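Long-range contact in zinc transport protein ZntB (Vibrio parahaemolyticus RIMD 2210633, PDB 3CK6), which probably takes up zinc ions across the inner membrane as a zinc:proton symporter of the CorA family, with a funnel-shaped pentameric cytoplasmic domain: residues P114-R122 with L137-K148. The protein carries 1 engineered substitution. Sequence-based numbering, arbitrary orientation.
Sequences PSRAIMEIR and LLNQIIEGLNGK
Ala117 meets Gly144 where helix segments 116-122 and 137-148 of the CorA-type cytoplasmic domain cross at 131°, their axes 8.6 Å apart at closest approach. With no side chain at Gly144, the methyl of Ala117 lies directly on the backbone of helix 134-161, Ala117 CB being 3.5 Å from Gly144 C. One turn further on, Ile121 holds CG1 anti to its own carbonyl carbon (chi1 -64°), which turns CD1 onto that backbone and leaves CG2 for Leu137. Ile121 CD1 presses on the backbone at Gln140 and Ile141, 3.7 Å from Ile141 N, while Ile121 CG2 touches Leu137 CD1 at 3.7 Å. At the other end, Lys148 bends at chi2 (-56°) and then runs out straight past Arg116 CG to the carboxylate of Glu120. Lys148 NZ meets Glu120 OE2 at 2.9 Å on the syn side and makes a weaker bond to OE1; Arg116 NH1 joins the same OE2, so two cations share one carboxylate. Behind this layer, Leu145 packs on Leu81 of strand 77-83 and Ile118 on Trp33 and His35 of strand 32-37, which seats both helices on the mixed sheet. Ser115 caps helix 116-126, Ile118 N donating to Ser115 OG at 3.2 Å.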
loop_
_atom_site.group_PDB
_atom_site.type_symbol
_atom_site.label_atom_id
_atom_site.label_comp_id
_atom_site.label_asym_id
_atom_site.label_seq_id
_atom_site.Cartn_x
_atom_site.Cartn_y
_atom_site.Cartn_z
ATOM N N PRO E 114 13.110 32.451 -11.912
ATOM C CA PRO E 114 12.515 33.051 -10.714
ATOM C C PRO E 114 11.241 32.368 -10.199
ATOM O O PRO E 114 10.427 31.882 -10.980
ATOM C CB PRO E 114 12.234 34.486 -11.155
ATOM C CG PRO E 114 13.271 34.749 -12.210
ATOM C CD PRO E 114 13.320 33.463 -12.971
ATOM N N SER E 115 11.140 32.313 -8.871
ATOM C CA SER E 115 9.961 31.847 -8.142
ATOM C C SER E 115 9.270 33.079 -7.552
ATOM O O SER E 115 9.920 33.899 -6.896
ATOM C CB SER E 115 10.416 30.878 -7.043
ATOM O OG SER E 115 9.596 30.928 -5.863
ATOM N N ARG E 116 7.965 33.204 -7.780
ATOM C CA ARG E 116 7.196 34.316 -7.239
ATOM C C ARG E 116 7.202 34.266 -5.700
ATOM O O ARG E 116 7.299 35.296 -5.064
ATOM C CB ARG E 116 5.766 34.338 -7.795
ATOM C CG ARG E 116 4.881 35.412 -7.171
ATOM C CD ARG E 116 4.726 36.663 -8.039
ATOM N NE ARG E 116 5.943 37.479 -8.148
ATOM C CZ ARG E 116 6.092 38.706 -7.637
ATOM N NH1 ARG E 116 5.109 39.283 -6.950
ATOM N NH2 ARG E 116 7.236 39.362 -7.814
ATOM N N ALA E 117 7.142 33.064 -5.132
ATOM C CA ALA E 117 7.218 32.868 -3.661
ATOM C C ALA E 117 8.461 33.507 -3.018
ATOM O O ALA E 117 8.382 34.195 -1.988
ATOM C CB ALA E 117 7.188 31.387 -3.349
ATOM N N ILE E 118 9.621 33.257 -3.619
ATOM C CA ILE E 118 10.865 33.844 -3.131
ATOM C C ILE E 118 10.985 35.363 -3.414
ATOM O O ILE E 118 11.476 36.100 -2.570
ATOM C CB ILE E 118 12.101 33.034 -3.599
ATOM C CG1 ILE E 118 12.065 31.639 -2.938
ATOM C CG2 ILE E 118 13.403 33.768 -3.193
ATOM C CD1 ILE E 118 13.061 30.652 -3.490
HETATM N N MSE E 119 10.509 35.824 -4.574
HETATM C CA MSE E 119 10.381 37.267 -4.828
HETATM C C MSE E 119 9.608 37.992 -3.737
HETATM O O MSE E 119 10.009 39.069 -3.302
HETATM C CB MSE E 119 9.676 37.551 -6.170
HETATM C CG MSE E 119 10.395 36.999 -7.352
HETATM SE SE MSE E 119 9.490 37.466 -8.977
HETATM C CE MSE E 119 9.783 35.808 -9.913
ATOM N N GLU E 120 8.493 37.405 -3.309
ATOM C CA GLU E 120 7.644 38.022 -2.274
ATOM C C GLU E 120 8.388 38.114 -0.934
ATOM O O GLU E 120 8.292 39.127 -0.239
ATOM C CB GLU E 120 6.274 37.328 -2.195
ATOM C CG GLU E 120 5.427 37.728 -3.447
ATOM C CD GLU E 120 4.107 36.974 -3.665
ATOM O OE1 GLU E 120 3.647 36.197 -2.796
ATOM O OE2 GLU E 120 3.516 37.184 -4.756
ATOM N N ILE E 121 9.180 37.098 -0.614
ATOM C CA ILE E 121 10.021 37.137 0.598
ATOM C C ILE E 121 11.102 38.204 0.492
ATOM O O ILE E 121 11.258 39.017 1.399
ATOM C CB ILE E 121 10.609 35.739 0.939
ATOM C CG1 ILE E 121 9.464 34.763 1.285
ATOM C CG2 ILE E 121 11.660 35.850 2.058
ATOM C CD1 ILE E 121 9.794 33.292 1.075
ATOM N N ARG E 122 11.807 38.219 -0.640
ATOM C CA ARG E 122 12.788 39.265 -0.958
ATOM C C ARG E 122 12.201 40.701 -0.877
ATOM O O ARG E 122 12.837 41.611 -0.333
ATOM C CB ARG E 122 13.414 38.981 -2.329
ATOM C CG ARG E 122 14.350 37.710 -2.378
ATOM C CD ARG E 122 14.658 37.354 -3.845
ATOM N NE ARG E 122 15.507 38.392 -4.417
ATOM C CZ ARG E 122 15.705 38.628 -5.709
ATOM N NH1 ARG E 122 15.115 37.888 -6.639
ATOM N NH2 ARG E 122 16.511 39.629 -6.054
ATOM N N LEU E 137 12.653 31.898 7.656
ATOM C CA LEU E 137 12.864 32.009 6.219
ATOM C C LEU E 137 12.495 30.731 5.469
ATOM O O LEU E 137 11.777 30.773 4.461
ATOM C CB LEU E 137 14.323 32.402 5.934
ATOM C CG LEU E 137 14.729 32.397 4.451
ATOM C CD1 LEU E 137 13.910 33.434 3.670
ATOM C CD2 LEU E 137 16.202 32.664 4.321
ATOM N N LEU E 138 13.018 29.600 5.933
ATOM C CA LEU E 138 12.807 28.332 5.224
ATOM C C LEU E 138 11.329 27.930 5.280
ATOM O O LEU E 138 10.770 27.438 4.307
ATOM C CB LEU E 138 13.689 27.251 5.838
ATOM C CG LEU E 138 13.540 25.834 5.287
ATOM C CD1 LEU E 138 13.773 25.828 3.784
ATOM C CD2 LEU E 138 14.487 24.866 5.996
ATOM N N ASN E 139 10.706 28.161 6.436
ATOM C CA ASN E 139 9.259 27.972 6.608
ATOM C C ASN E 139 8.466 28.789 5.599
ATOM O O ASN E 139 7.536 28.280 4.966
ATOM C CB ASN E 139 8.888 28.344 8.058
ATOM C CG ASN E 139 7.512 27.806 8.498
ATOM O OD1 ASN E 139 7.230 27.798 9.697
ATOM N ND2 ASN E 139 6.646 27.394 7.544
ATOM N N GLN E 140 8.847 30.051 5.415
ATOM C CA GLN E 140 8.167 30.919 4.440
ATOM C C GLN E 140 8.388 30.483 2.995
ATOM O O GLN E 140 7.489 30.610 2.172
ATOM C CB GLN E 140 8.589 32.371 4.610
ATOM C CG GLN E 140 8.026 33.037 5.871
ATOM C CD GLN E 140 8.208 34.547 5.871
ATOM O OE1 GLN E 140 8.563 35.150 4.849
ATOM N NE2 GLN E 140 7.983 35.169 7.030
ATOM N N ILE E 141 9.571 29.973 2.678
ATOM C CA ILE E 141 9.816 29.423 1.333
ATOM C C ILE E 141 8.867 28.245 1.051
ATOM O O ILE E 141 8.179 28.212 0.016
ATOM C CB ILE E 141 11.301 28.997 1.129
ATOM C CG1 ILE E 141 12.230 30.224 1.208
ATOM C CG2 ILE E 141 11.484 28.250 -0.240
ATOM C CD1 ILE E 141 13.735 29.876 1.351
ATOM N N ILE E 142 8.819 27.295 1.988
ATOM C CA ILE E 142 7.966 26.111 1.870
ATOM C C ILE E 142 6.491 26.532 1.734
ATOM O O ILE E 142 5.811 26.142 0.775
ATOM C CB ILE E 142 8.222 25.112 3.053
ATOM C CG1 ILE E 142 9.620 24.499 2.946
ATOM C CG2 ILE E 142 7.177 24.013 3.085
ATOM C CD1 ILE E 142 10.131 23.894 4.239
ATOM N N GLU E 143 5.998 27.356 2.664
ATOM C CA GLU E 143 4.612 27.810 2.596
ATOM C C GLU E 143 4.325 28.711 1.384
ATOM O O GLU E 143 3.217 28.683 0.835
ATOM C CB GLU E 143 4.173 28.509 3.886
ATOM C CG GLU E 143 4.031 27.567 5.081
ATOM C CD GLU E 143 2.682 26.818 5.125
ATOM O OE1 GLU E 143 2.224 26.298 4.074
ATOM O OE2 GLU E 143 2.083 26.730 6.235
ATOM N N GLY E 144 5.303 29.523 0.986
ATOM C CA GLY E 144 5.123 30.379 -0.190
ATOM C C GLY E 144 4.883 29.536 -1.441
ATOM O O GLY E 144 3.966 29.811 -2.209
ATOM N N LEU E 145 5.725 28.516 -1.629
ATOM C CA LEU E 145 5.600 27.552 -2.730
ATOM C C LEU E 145 4.245 26.818 -2.714
ATOM O O LEU E 145 3.602 26.701 -3.764
ATOM C CB LEU E 145 6.777 26.569 -2.731
ATOM C CG LEU E 145 8.173 27.109 -3.083
ATOM C CD1 LEU E 145 9.238 26.048 -2.836
ATOM C CD2 LEU E 145 8.233 27.618 -4.512
ATOM N N ASN E 146 3.804 26.356 -1.531
ATOM C CA ASN E 146 2.437 25.813 -1.341
ATOM C C ASN E 146 1.350 26.783 -1.792
ATOM O O ASN E 146 0.464 26.409 -2.571
ATOM C CB ASN E 146 2.160 25.489 0.145
ATOM C CG ASN E 146 2.830 24.215 0.617
ATOM O OD1 ASN E 146 3.266 23.399 -0.204
ATOM N ND2 ASN E 146 2.895 24.019 1.963
ATOM N N GLY E 147 1.399 28.007 -1.252
ATOM C CA GLY E 147 0.453 29.072 -1.593
ATOM C C GLY E 147 0.293 29.279 -3.099
ATOM O O GLY E 147 -0.825 29.386 -3.609
ATOM N N LYS E 148 1.406 29.343 -3.820
ATOM C CA LYS E 148 1.324 29.501 -5.287
ATOM C C LYS E 148 0.791 28.271 -6.029
ATOM O O LYS E 148 0.126 28.413 -7.060
ATOM C CB LYS E 148 2.671 29.971 -5.869
ATOM C CG LYS E 148 3.200 31.276 -5.241
ATOM C CD LYS E 148 2.197 32.413 -5.363
ATOM C CE LYS E 148 2.735 33.688 -4.744
ATOM N NZ LYS E 148 1.807 34.852 -4.951
#